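Local coordinates for probable starch synthase 4, chloroplastic/amyloplastic (PDB 6GNE), which is probably a plastid starch synthase, a glycosyltransferase of the GT-B class, and binds adenosine-5'-diphosphate and glycan, at residues D274-A279 with D376-H381; G313-L318 with D388-P393; T382-S387 with M404-Y409. All blocks are in the same frame, centred on the assembly; numbering follows the deposited sequence.

The three contacts lie around the C-terminal Rossmann-like domain of the GT-B fold, and each touches ADP. Contact 2 lies in the parallel sheet and is fully buried. Contact 3 is also buried and joins two helices that pack on that sheet. Contact 1 is only partly buried and sets a loop against helix 377-386, the helix that contact 3 uses further on. Their chemistry differs accordingly. Contact 2 is held by backbone hydrogen bonds and an aromatic ring, contact 3 by apolar packing, and contact 1 by a histidine-carboxylate bond beside an exposed phenylalanine. Contact 3 touches both others, contact 1 through a hydrogen bond and contact 2 through an aromatic pair.

Contact 1: residues D274-A279 with D376-H381; sequences DPFLKA and DEALSH. With ADP (adenosine-5'-diphosphate), chain F.
Phe276 and Ala378 bring the two backbones closest, with CA atoms 5.8 Å apart, where a type I turn from Asp274 to Leu277 leans on the first turn of helix 377-386. His381 and Phe276 carry the contact about equally. His381 ND1 donates to Asp274 OD2; the modelled length, 2.5 Å, is very short and should not be taken literally. Asp274 CG lies opposite its own backbone N (chi1 -171°), which carries the carboxylate toward the histidine. The carboxylate meets the imidazole at its edge and stands nearly perpendicular to it, the planes being 83° apart. The other oxygen, Asp274 OD1, accepts from Phe276 N at 3.0 Å. This closes an Asx turn, so one carboxylate both shapes the loop and ties it to the helix. OD2 has a second bond, to Tyr409 OH.

Phe276 covers one face of the imidazole. Its CD2 atom sits over the centre of the His381 ring, 3.4 Å from CD2 of the histidine. The two rings are inclined by 35° and meet obliquely. Beyond this, Phe276 CD1 rests against Ala378 CB at 4.0 Å, and CZ approaches the carboxylate of Glu377. Leu277 adds a methyl, CD2, against the carbonyl oxygen of His381.

The helix start serves the nucleotide. Asp376 is its N-cap, and its OD1 takes Leu379 N at 3.1 Å. The backbone N of Asp376 donates to ADP N1, also at 3.1 Å, while Ser380 CB lies 4.0 Å from ADP C2. Asp376 thus caps the helix with its side chain and bonds the adenine with its backbone.

His381 also stacks with Trp269. Leu277 touches helix 287-300 on Asn292, and Leu379 and Ser380 reach Leu344 of strand 340-346. Helix 377-386 thus lies between this loop and strand 340-346.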
loop_
_atom_site.group_PDB
_atom_site.type_symbol
_atom_site.label_atom_id
_atom_site.label_comp_id
_atom_site.label_asym_id
_atom_site.label_seq_id
_atom_site.Cartn_x
_atom_site.Cartn_y
_atom_site.Cartn_z
ATOM N N ASP A 274 12.255 -3.079 -17.095
ATOM C CA ASP A 274 12.589 -2.507 -15.783
ATOM C C ASP A 274 14.008 -1.884 -15.877
ATOM O O ASP A 274 14.990 -2.598 -16.156
ATOM C CB ASP A 274 12.513 -3.586 -14.700
ATOM C CG ASP A 274 12.635 -3.044 -13.310
ATOM O OD1 ASP A 274 13.260 -1.980 -13.100
ATOM O OD2 ASP A 274 12.109 -3.711 -12.393
ATOM N N PRO A 275 14.111 -0.551 -15.709
ATOM C CA PRO A 275 15.445 0.088 -15.845
ATOM C C PRO A 275 16.384 -0.230 -14.673
ATOM O O PRO A 275 17.587 -0.190 -14.865
ATOM C CB PRO A 275 15.125 1.586 -15.908
ATOM C CG PRO A 275 13.806 1.737 -15.200
ATOM C CD PRO A 275 13.046 0.435 -15.382
ATOM N N PHE A 276 15.836 -0.572 -13.504
ATOM C CA PHE A 276 16.652 -0.965 -12.338
ATOM C C PHE A 276 17.365 -2.339 -12.442
ATOM O O PHE A 276 18.222 -2.641 -11.621
ATOM C CB PHE A 276 15.802 -0.981 -11.073
ATOM C CG PHE A 276 15.217 0.343 -10.716
ATOM C CD1 PHE A 276 16.015 1.364 -10.207
ATOM C CD2 PHE A 276 13.850 0.571 -10.848
ATOM C CE1 PHE A 276 15.449 2.594 -9.861
ATOM C CE2 PHE A 276 13.272 1.795 -10.491
ATOM C CZ PHE A 276 14.061 2.805 -9.991
ATOM N N LEU A 277 17.012 -3.159 -13.430
ATOM C CA LEU A 277 17.582 -4.500 -13.559
ATOM C C LEU A 277 18.856 -4.503 -14.350
ATOM O O LEU A 277 19.055 -3.662 -15.200
ATOM C CB LEU A 277 16.583 -5.468 -14.236
ATOM C CG LEU A 277 15.275 -5.819 -13.542
ATOM C CD1 LEU A 277 14.549 -6.964 -14.240
ATOM C CD2 LEU A 277 15.490 -6.147 -12.078
ATOM N N LYS A 278 19.681 -5.508 -14.112
ATOM C CA LYS A 278 20.827 -5.779 -14.983
ATOM C C LYS A 278 20.354 -6.310 -16.342
ATOM O O LYS A 278 20.774 -5.797 -17.391
ATOM C CB LYS A 278 21.797 -6.801 -14.335
ATOM C CG LYS A 278 23.166 -6.885 -15.039
ATOM C CD LYS A 278 23.781 -8.290 -15.061
ATOM C CE LYS A 278 24.658 -8.534 -16.300
ATOM N NZ LYS A 278 24.429 -9.928 -16.833
ATOM N N ALA A 279 19.523 -7.355 -16.303
ATOM C CA ALA A 279 18.979 -7.961 -17.509
ATOM C C ALA A 279 17.459 -8.008 -17.450
ATOM O O ALA A 279 16.854 -8.085 -16.386
ATOM C CB ALA A 279 19.554 -9.349 -17.723
ATOM N N ASP A 376 15.195 0.303 0.349
ATOM C CA ASP A 376 15.960 0.548 -0.884
ATOM C C ASP A 376 15.175 0.096 -2.123
ATOM O O ASP A 376 14.992 -1.101 -2.369
ATOM C CB ASP A 376 17.314 -0.166 -0.814
ATOM C CG ASP A 376 18.252 0.194 -1.962
ATOM O OD1 ASP A 376 17.814 0.415 -3.100
ATOM O OD2 ASP A 376 19.472 0.201 -1.734
ATOM N N GLU A 377 14.761 1.078 -2.918
ATOM C CA GLU A 377 13.934 0.856 -4.094
ATOM C C GLU A 377 14.663 0.073 -5.165
ATOM O O GLU A 377 14.212 -0.966 -5.616
ATOM C CB GLU A 377 13.439 2.190 -4.688
ATOM C CG GLU A 377 12.177 2.000 -5.523
ATOM C CD GLU A 377 11.846 3.130 -6.495
ATOM O OE1 GLU A 377 10.883 2.904 -7.257
ATOM O OE2 GLU A 377 12.493 4.213 -6.499
ATOM N N ALA A 378 15.807 0.580 -5.574
ATOM C CA ALA A 378 16.598 -0.086 -6.603
ATOM C C ALA A 378 16.755 -1.582 -6.260
ATOM O O ALA A 378 16.443 -2.460 -7.062
ATOM C CB ALA A 378 17.953 0.610 -6.758
ATOM N N LEU A 379 17.203 -1.860 -5.042
ATOM C CA LEU A 379 17.481 -3.233 -4.609
ATOM C C LEU A 379 16.272 -4.165 -4.630
ATOM O O LEU A 379 16.409 -5.341 -5.027
ATOM C CB LEU A 379 18.109 -3.267 -3.201
ATOM C CG LEU A 379 19.568 -3.701 -3.208
ATOM C CD1 LEU A 379 20.117 -3.570 -1.791
ATOM C CD2 LEU A 379 19.724 -5.143 -3.728
ATOM N N SER A 380 15.109 -3.655 -4.216
ATOM C CA SER A 380 13.876 -4.438 -4.287
ATOM C C SER A 380 13.607 -4.973 -5.679
ATOM O O SER A 380 13.306 -6.151 -5.840
ATOM C CB SER A 380 12.661 -3.678 -3.745
ATOM O OG SER A 380 12.242 -2.662 -4.594
ATOM N N HIS A 381 13.753 -4.130 -6.694
ATOM C CA HIS A 381 13.641 -4.607 -8.073
ATOM C C HIS A 381 14.507 -5.833 -8.338
ATOM O O HIS A 381 13.991 -6.841 -8.789
ATOM C CB HIS A 381 13.918 -3.501 -9.082
ATOM C CG HIS A 381 12.804 -2.506 -9.216
ATOM N ND1 HIS A 381 11.858 -2.582 -10.208
ATOM C CD2 HIS A 381 12.482 -1.419 -8.474
ATOM C CE1 HIS A 381 11.009 -1.582 -10.078
ATOM N NE2 HIS A 381 11.359 -0.865 -9.030
HETATM P PB ADP F . 2.496 -2.555 3.207
HETATM O O1B ADP F . 1.568 -1.551 2.591
HETATM O O2B ADP F . 3.928 -2.136 3.369
HETATM O O3B ADP F . 1.930 -3.090 4.503
HETATM P PA ADP F . 2.237 -3.799 0.617
HETATM O O1A ADP F . 2.602 -5.170 0.126
HETATM O O2A ADP F . 0.821 -3.375 0.327
HETATM O O3A ADP F . 2.566 -3.802 2.194
HETATM O "O5'" ADP F . 3.207 -2.678 -0.001
HETATM C "C5'" ADP F . 4.626 -2.726 0.154
HETATM C "C4'" ADP F . 5.404 -1.918 -0.900
HETATM O "O4'" ADP F . 6.578 -1.345 -0.304
HETATM C "C3'" ADP F . 5.943 -2.768 -2.032
HETATM O "O3'" ADP F . 6.101 -1.949 -3.178
HETATM C "C2'" ADP F . 7.306 -3.187 -1.545
HETATM O "O2'" ADP F . 8.188 -3.527 -2.599
HETATM C "C1'" ADP F . 7.755 -1.934 -0.853
HETATM N N9 ADP F . 8.711 -2.169 0.251
HETATM C C8 ADP F . 8.433 -2.605 1.486
HETATM N N7 ADP F . 9.556 -2.647 2.238
HETATM C C5 ADP F . 10.581 -2.229 1.478
HETATM C C6 ADP F . 12.055 -2.035 1.645
HETATM N N6 ADP F . 12.653 -2.326 2.828
HETATM N N1 ADP F . 12.752 -1.569 0.569
HETATM C C2 ADP F . 12.132 -1.307 -0.611
HETATM N N3 ADP F . 10.815 -1.471 -0.815
HETATM C C4 ADP F . 10.010 -1.920 0.168
#

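Contact 2: residues G313-L318 with D388-P393; sequences GCITRL and DLFIIP. With ADP (adenosine-5'-diphosphate), chain F; AC1 (4,6-dideoxy-4-{[(1S,4R,5S,6S)-4,5,6-trihydroxy-3-(hydroxymethyl)cyclohex-2-en-1-yl]amino}-alpha-D-glucopyranose), chain C.
Gly313 pairs with Phe390 in a parallel bridge between strands 311-317 and 389-392. Gly313 N donates to Leu389 O at 2.8 Å, and Ile391 N donates to Gly313 O at 3.1 Å. The second bond runs almost straight out from the carbonyl, with a C=O...N angle of 170°. The strand segments diverge by 41°. Within these segments there is one bridge; the pairing continues back through Asp388 and Leu311.

Phe390 fills the space beside it. CG stands anti to the backbone N (chi1 -169°), which lays the ring along the neighbouring strand. CB begins 4.1 Å from Gly313 O, and CG also faces that oxygen. CD2 comes to 3.6 Å from the same Gly313 O. Further out, CE2 meets Ile315 N as well as Ile315 CD1, the latter at 4.0 Å. The ring tip, CZ, lies 3.6 Å from Ile315 N. The phenyl and the isoleucine side chain cross at about a right angle. On the other face of the sheet, Cys314 CB packs on CG1 of Ile391.

Strand 311-317 leads to the ligands. Ile315 CG2 touches the adenine. Arg317 meets the terminal phosphate of ADP with its guanidinium edge: NE donates to O2B at 2.7 Å and NH2 to O3B at 2.8 Å. AC1 C6 lies over one guanidinium face. Two nearly straight bonds to one phosphate fix the rotation of the group.

Strands 311-317 and 389-392 are neighbours at the middle of a six-stranded parallel sheet with Rossmann-like strand order 3-2-1-4-5-6. Strand 340-346 pairs with 311-317 on its other edge. Helix 402-408 covers the Phe390 face. Helix 324-336 covers the face of Cys314 and Ile391, and helix 448-464 also packs on Ile391.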
loop_
_atom_site.group_PDB
_atom_site.type_symbol
_atom_site.label_atom_id
_atom_site.label_comp_id
_atom_site.label_asym_id
_atom_site.label_seq_id
_atom_site.Cartn_x
_atom_site.Cartn_y
_atom_site.Cartn_z
ATOM N N GLY A 313 13.486 -14.860 -1.262
ATOM C CA GLY A 313 13.517 -13.417 -0.991
ATOM C C GLY A 313 12.363 -12.995 -0.094
ATOM O O GLY A 313 11.326 -13.676 0.006
ATOM N N CYS A 314 12.582 -11.887 0.601
ATOM C CA CYS A 314 11.596 -11.266 1.442
ATOM C C CYS A 314 11.880 -9.782 1.440
ATOM O O CYS A 314 12.991 -9.359 1.804
ATOM C CB CYS A 314 11.680 -11.808 2.868
ATOM S SG CYS A 314 10.498 -11.038 4.001
ATOM N N ILE A 315 10.875 -8.995 1.030
ATOM C CA ILE A 315 10.913 -7.520 0.980
ATOM C C ILE A 315 9.695 -7.017 1.713
ATOM O O ILE A 315 8.565 -7.234 1.272
ATOM C CB ILE A 315 10.854 -6.996 -0.456
ATOM C CG1 ILE A 315 12.116 -7.423 -1.222
ATOM C CG2 ILE A 315 10.733 -5.482 -0.457
ATOM C CD1 ILE A 315 11.952 -7.399 -2.714
ATOM N N THR A 316 9.907 -6.323 2.817
ATOM C CA THR A 316 8.802 -5.992 3.704
ATOM C C THR A 316 9.215 -4.962 4.749
ATOM O O THR A 316 10.402 -4.751 5.014
ATOM C CB THR A 316 8.311 -7.267 4.439
ATOM O OG1 THR A 316 7.103 -6.991 5.147
ATOM C CG2 THR A 316 9.366 -7.785 5.412
ATOM N N ARG A 317 8.216 -4.318 5.329
ATOM C CA ARG A 317 8.406 -3.580 6.554
ATOM C C ARG A 317 8.365 -4.649 7.635
ATOM O O ARG A 317 7.594 -5.577 7.546
ATOM C CB ARG A 317 7.303 -2.519 6.758
ATOM C CG ARG A 317 7.332 -1.409 5.692
ATOM C CD ARG A 317 6.108 -0.481 5.663
ATOM N NE ARG A 317 4.837 -1.230 5.783
ATOM C CZ ARG A 317 4.141 -1.402 6.911
ATOM N NH1 ARG A 317 4.570 -0.851 8.040
ATOM N NH2 ARG A 317 2.988 -2.100 6.913
ATOM N N LEU A 318 9.206 -4.504 8.644
ATOM C CA LEU A 318 9.318 -5.467 9.709
ATOM C C LEU A 318 8.506 -4.997 10.913
ATOM O O LEU A 318 9.024 -4.371 11.830
ATOM C CB LEU A 318 10.781 -5.666 10.057
ATOM C CG LEU A 318 11.673 -6.291 8.973
ATOM C CD1 LEU A 318 13.126 -6.092 9.364
ATOM C CD2 LEU A 318 11.392 -7.771 8.794
ATOM N N ASP A 388 13.786 -17.045 -6.530
ATOM C CA ASP A 388 12.955 -18.151 -6.983
ATOM C C ASP A 388 11.675 -18.266 -6.168
ATOM O O ASP A 388 10.636 -18.727 -6.680
ATOM C CB ASP A 388 13.706 -19.441 -6.842
ATOM C CG ASP A 388 14.983 -19.422 -7.611
ATOM O OD1 ASP A 388 14.906 -19.242 -8.848
ATOM O OD2 ASP A 388 16.052 -19.524 -6.960
ATOM N N LEU A 389 11.774 -17.870 -4.897
ATOM C CA LEU A 389 10.686 -17.952 -3.957
ATOM C C LEU A 389 10.604 -16.634 -3.189
ATOM O O LEU A 389 11.615 -15.961 -2.971
ATOM C CB LEU A 389 10.956 -19.106 -2.985
ATOM C CG LEU A 389 10.914 -20.526 -3.559
ATOM C CD1 LEU A 389 11.437 -21.567 -2.603
ATOM C CD2 LEU A 389 9.484 -20.870 -3.891
ATOM N N PHE A 390 9.394 -16.309 -2.755
ATOM C CA PHE A 390 9.106 -15.062 -2.054
ATOM C C PHE A 390 8.109 -15.310 -0.927
ATOM O O PHE A 390 7.020 -15.842 -1.175
ATOM C CB PHE A 390 8.543 -14.018 -3.027
ATOM C CG PHE A 390 8.463 -12.649 -2.429
ATOM C CD1 PHE A 390 7.346 -12.260 -1.692
ATOM C CD2 PHE A 390 9.537 -11.769 -2.534
ATOM C CE1 PHE A 390 7.277 -11.026 -1.087
ATOM C CE2 PHE A 390 9.473 -10.499 -1.949
ATOM C CZ PHE A 390 8.340 -10.132 -1.221
ATOM N N ILE A 391 8.451 -14.893 0.295
ATOM C CA ILE A 391 7.608 -15.230 1.456
ATOM C C ILE A 391 6.786 -14.052 1.996
ATOM O O ILE A 391 7.312 -12.959 2.140
ATOM C CB ILE A 391 8.418 -15.877 2.602
ATOM C CG1 ILE A 391 9.547 -14.973 3.116
ATOM C CG2 ILE A 391 8.965 -17.224 2.164
ATOM C CD1 ILE A 391 9.837 -15.216 4.589
ATOM N N ILE A 392 5.520 -14.307 2.303
ATOM C CA ILE A 392 4.605 -13.315 2.890
ATOM C C ILE A 392 3.810 -14.055 3.986
ATOM O O ILE A 392 2.637 -14.433 3.815
ATOM C CB ILE A 392 3.594 -12.653 1.865
ATOM C CG1 ILE A 392 4.106 -12.689 0.427
ATOM C CG2 ILE A 392 3.263 -11.208 2.240
ATOM C CD1 ILE A 392 4.030 -14.043 -0.252
ATOM N N PRO A 393 4.432 -14.279 5.120
ATOM C CA PRO A 393 3.766 -15.053 6.151
ATOM C C PRO A 393 3.001 -14.168 7.141
ATOM O O PRO A 393 3.216 -14.265 8.367
ATOM C CB PRO A 393 4.943 -15.756 6.810
ATOM C CG PRO A 393 5.962 -14.693 6.807
ATOM C CD PRO A 393 5.837 -14.071 5.444
HETATM P PB ADP F . 2.496 -2.555 3.207
HETATM O O1B ADP F . 1.568 -1.551 2.591
HETATM O O2B ADP F . 3.928 -2.136 3.369
HETATM O O3B ADP F . 1.930 -3.090 4.503
HETATM P PA ADP F . 2.237 -3.799 0.617
HETATM O O1A ADP F . 2.602 -5.170 0.126
HETATM O O2A ADP F . 0.821 -3.375 0.327
HETATM O O3A ADP F . 2.566 -3.802 2.194
HETATM O "O5'" ADP F . 3.207 -2.678 -0.001
HETATM C "C5'" ADP F . 4.626 -2.726 0.154
HETATM C "C4'" ADP F . 5.404 -1.918 -0.900
HETATM O "O4'" ADP F . 6.578 -1.345 -0.304
HETATM C "C3'" ADP F . 5.943 -2.768 -2.032
HETATM O "O3'" ADP F . 6.101 -1.949 -3.178
HETATM C "C2'" ADP F . 7.306 -3.187 -1.545
HETATM O "O2'" ADP F . 8.188 -3.527 -2.599
HETATM C "C1'" ADP F . 7.755 -1.934 -0.853
HETATM N N9 ADP F . 8.711 -2.169 0.251
HETATM C C8 ADP F . 8.433 -2.605 1.486
HETATM N N7 ADP F . 9.556 -2.647 2.238
HETATM C C5 ADP F . 10.581 -2.229 1.478
HETATM C C6 ADP F . 12.055 -2.035 1.645
HETATM N N6 ADP F . 12.653 -2.326 2.828
HETATM N N1 ADP F . 12.752 -1.569 0.569
HETATM C C2 ADP F . 12.132 -1.307 -0.611
HETATM N N3 ADP F . 10.815 -1.471 -0.815
HETATM C C4 ADP F . 10.010 -1.920 0.168
HETATM C C1 AC1 C . 0.248 3.415 6.234
HETATM O O2 AC1 C . -2.145 3.715 6.497
HETATM C C2 AC1 C . -1.144 3.064 5.697
HETATM C C4A AC1 C . -2.182 -2.960 1.586
HETATM C C3 AC1 C . -1.349 1.543 5.615
HETATM O O3 AC1 C . -2.644 1.323 5.049
HETATM C C4 AC1 C . -0.231 0.910 4.780
HETATM N N4A AC1 C . -0.367 -0.542 4.566
HETATM C C5 AC1 C . 1.078 1.275 5.484
HETATM O O5 AC1 C . 1.235 2.696 5.493
HETATM C C6 AC1 C . 2.313 0.733 4.786
HETATM C C1B AC1 C . -1.486 -1.177 3.857
HETATM C C2B AC1 C . -1.556 -2.716 4.029
HETATM O O2B AC1 C . -0.663 -3.221 5.041
HETATM C C3B AC1 C . -1.357 -3.507 2.741
HETATM O O3B AC1 C . -1.864 -4.817 2.986
HETATM O O4 AC1 C . -1.867 -3.693 0.401
HETATM C C5B AC1 C . -1.966 -1.487 1.402
HETATM C C7B AC1 C . -1.593 -0.704 2.420
HETATM C C6B AC1 C . -2.233 -0.856 0.056
HETATM O O6B AC1 C . -3.615 -0.987 -0.299
#

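Contact 3: residues T382-S387 with M404-Y409; sequences TIYAAS and MIAMRY. With ADP (adenosine-5'-diphosphate), chain F.
Tyr384 lies next to Ala406 and Ala385 next to Tyr409, with CA atoms 5.4 and 5.3 Å apart, where the last turns of helices 377-386 and 402-408 come together. Tyr384 reaches from helix 377-386, past Ile405, to the nucleotide. Its CG lies anti to the carbonyl carbon (chi1 -71°), which sends the ring along helix 402-408. Ile405 CG2 sits over the centre of one ring face in a CH-pi contact, 3.4 Å from the Tyr384 ring centroid and 11° off its normal. Ala406 meets the ring obliquely, its N 3.8 Å from Tyr384 CD1. At the tip, Tyr384 OH shares a hydrogen bond of 2.7 Å with ADP O2', which lies in the ring plane. Ile405 CD1 touches both that hydroxyl and the ribose at O3'.

The two helices flank strand 389-392 in sequence and pack on one face of the sheet in the C-terminal Rossmann-like domain of the GT-B fold. Phe390 of that strand meets the Tyr384 ring from the side opposite Ile405.

Tyr409 closes the other end. Its CB packs on Tyr384 CB at 4.0 Å, and its CD2 lies 4.1 Å from Ala385 CB. Tyr409 OH lies beyond this apolar patch, bonded to Asp274 OD2. Where both helices stop, Lys289 NZ binds the carbonyl oxygens of Ala385, Ser387 and Tyr409.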
loop_
_atom_site.group_PDB
_atom_site.type_symbol
_atom_site.label_atom_id
_atom_site.label_comp_id
_atom_site.label_asym_id
_atom_site.label_seq_id
_atom_site.Cartn_x
_atom_site.Cartn_y
_atom_site.Cartn_z
ATOM N N THR A 382 15.803 -5.760 -8.044
ATOM C CA THR A 382 16.724 -6.874 -8.344
ATOM C C THR A 382 16.417 -8.104 -7.488
ATOM O O THR A 382 16.640 -9.231 -7.928
ATOM C CB THR A 382 18.221 -6.479 -8.205
ATOM O OG1 THR A 382 18.464 -5.891 -6.918
ATOM C CG2 THR A 382 18.637 -5.445 -9.255
ATOM N N ILE A 383 15.872 -7.909 -6.279
ATOM C CA ILE A 383 15.496 -9.042 -5.412
ATOM C C ILE A 383 14.297 -9.789 -5.930
ATOM O O ILE A 383 14.312 -11.024 -5.939
ATOM C CB ILE A 383 15.330 -8.641 -3.930
ATOM C CG1 ILE A 383 16.704 -8.362 -3.322
ATOM C CG2 ILE A 383 14.648 -9.746 -3.140
ATOM C CD1 ILE A 383 16.652 -7.677 -1.973
ATOM N N TYR A 384 13.263 -9.073 -6.349
ATOM C CA TYR A 384 12.102 -9.720 -6.998
ATOM C C TYR A 384 12.599 -10.509 -8.229
ATOM O O TYR A 384 12.257 -11.679 -8.402
ATOM C CB TYR A 384 11.045 -8.707 -7.442
ATOM C CG TYR A 384 10.238 -8.035 -6.339
ATOM C CD1 TYR A 384 9.410 -8.780 -5.483
ATOM C CD2 TYR A 384 10.253 -6.645 -6.182
ATOM C CE1 TYR A 384 8.651 -8.170 -4.485
ATOM C CE2 TYR A 384 9.493 -6.015 -5.174
ATOM C CZ TYR A 384 8.686 -6.775 -4.328
ATOM O OH TYR A 384 7.941 -6.138 -3.360
ATOM N N ALA A 385 13.408 -9.882 -9.071
ATOM C CA ALA A 385 13.916 -10.522 -10.269
ATOM C C ALA A 385 14.743 -11.768 -9.980
ATOM O O ALA A 385 14.521 -12.814 -10.599
ATOM C CB ALA A 385 14.765 -9.540 -11.062
ATOM N N ALA A 386 15.696 -11.650 -9.047
ATOM C CA ALA A 386 16.620 -12.741 -8.751
ATOM C C ALA A 386 15.995 -13.953 -8.039
ATOM O O ALA A 386 16.431 -15.073 -8.242
ATOM C CB ALA A 386 17.804 -12.230 -7.935
ATOM N N SER A 387 14.994 -13.716 -7.212
ATOM C CA SER A 387 14.521 -14.742 -6.288
ATOM C C SER A 387 13.683 -15.807 -7.007
ATOM O O SER A 387 12.995 -15.507 -7.973
ATOM C CB SER A 387 13.740 -14.098 -5.130
ATOM O OG SER A 387 12.559 -13.478 -5.591
ATOM N N MET A 404 2.120 -9.952 -5.587
ATOM C CA MET A 404 1.764 -9.683 -6.967
ATOM C C MET A 404 3.014 -9.293 -7.770
ATOM O O MET A 404 3.226 -9.813 -8.883
ATOM C CB MET A 404 0.713 -8.591 -7.058
ATOM C CG MET A 404 -0.578 -8.915 -6.314
ATOM S SD MET A 404 -1.874 -7.700 -6.537
ATOM C CE MET A 404 -3.022 -8.144 -5.259
ATOM N N ILE A 405 3.859 -8.443 -7.186
ATOM C CA ILE A 405 5.094 -8.038 -7.847
ATOM C C ILE A 405 5.981 -9.259 -8.005
ATOM O O ILE A 405 6.522 -9.479 -9.097
ATOM C CB ILE A 405 5.866 -6.933 -7.069
ATOM C CG1 ILE A 405 5.009 -5.657 -6.875
ATOM C CG2 ILE A 405 7.172 -6.561 -7.768
ATOM C CD1 ILE A 405 5.568 -4.690 -5.864
ATOM N N ALA A 406 6.143 -10.062 -6.944
ATOM C CA ALA A 406 6.955 -11.267 -7.053
ATOM C C ALA A 406 6.510 -12.149 -8.232
ATOM O O ALA A 406 7.329 -12.529 -9.069
ATOM C CB ALA A 406 6.924 -12.055 -5.762
ATOM N N MET A 407 5.221 -12.455 -8.318
ATOM C CA MET A 407 4.727 -13.293 -9.409
ATOM C C MET A 407 4.920 -12.651 -10.799
ATOM O O MET A 407 5.211 -13.327 -11.785
ATOM C CB MET A 407 3.259 -13.622 -9.190
ATOM C CG MET A 407 3.059 -14.633 -8.083
ATOM S SD MET A 407 1.392 -15.247 -7.949
ATOM C CE MET A 407 0.580 -13.864 -7.159
ATOM N N ARG A 408 4.787 -11.335 -10.856
ATOM C CA ARG A 408 5.048 -10.594 -12.074
ATOM C C ARG A 408 6.495 -10.789 -12.531
ATOM O O ARG A 408 6.741 -10.849 -13.722
ATOM C CB ARG A 408 4.718 -9.109 -11.843
ATOM C CG ARG A 408 5.045 -8.126 -12.954
ATOM C CD ARG A 408 4.190 -8.370 -14.172
ATOM N NE ARG A 408 4.249 -7.220 -15.073
ATOM C CZ ARG A 408 4.084 -7.249 -16.398
ATOM N NH1 ARG A 408 3.840 -8.379 -17.027
ATOM N NH2 ARG A 408 4.137 -6.112 -17.094
ATOM N N TYR A 409 7.421 -10.897 -11.579
ATOM C CA TYR A 409 8.852 -11.121 -11.840
ATOM C C TYR A 409 9.242 -12.611 -11.756
ATOM O O TYR A 409 10.424 -12.953 -11.683
ATOM C CB TYR A 409 9.704 -10.264 -10.866
ATOM C CG TYR A 409 9.740 -8.803 -11.237
ATOM C CD1 TYR A 409 8.610 -8.017 -11.152
ATOM C CD2 TYR A 409 10.905 -8.201 -11.715
ATOM C CE1 TYR A 409 8.637 -6.667 -11.516
ATOM C CE2 TYR A 409 10.941 -6.848 -12.091
ATOM C CZ TYR A 409 9.802 -6.097 -11.989
ATOM O OH TYR A 409 9.793 -4.782 -12.334
HETATM P PB ADP F . 2.496 -2.555 3.207
HETATM O O1B ADP F . 1.568 -1.551 2.591
HETATM O O2B ADP F . 3.928 -2.136 3.369
HETATM O O3B ADP F . 1.930 -3.090 4.503
HETATM P PA ADP F . 2.237 -3.799 0.617
HETATM O O1A ADP F . 2.602 -5.170 0.126
HETATM O O2A ADP F . 0.821 -3.375 0.327
HETATM O O3A ADP F . 2.566 -3.802 2.194
HETATM O "O5'" ADP F . 3.207 -2.678 -0.001
HETATM C "C5'" ADP F . 4.626 -2.726 0.154
HETATM C "C4'" ADP F . 5.404 -1.918 -0.900
HETATM O "O4'" ADP F . 6.578 -1.345 -0.304
HETATM C "C3'" ADP F . 5.943 -2.768 -2.032
HETATM O "O3'" ADP F . 6.101 -1.949 -3.178
HETATM C "C2'" ADP F . 7.306 -3.187 -1.545
HETATM O "O2'" ADP F . 8.188 -3.527 -2.599
HETATM C "C1'" ADP F . 7.755 -1.934 -0.853
HETATM N N9 ADP F . 8.711 -2.169 0.251
HETATM C C8 ADP F . 8.433 -2.605 1.486
HETATM N N7 ADP F . 9.556 -2.647 2.238
HETATM C C5 ADP F . 10.581 -2.229 1.478
HETATM C C6 ADP F . 12.055 -2.035 1.645
HETATM N N6 ADP F . 12.653 -2.326 2.828
HETATM N N1 ADP F . 12.752 -1.569 0.569
HETATM C C2 ADP F . 12.132 -1.307 -0.611
HETATM N N3 ADP F . 10.815 -1.471 -0.815
HETATM C C4 ADP F . 10.010 -1.920 0.168
#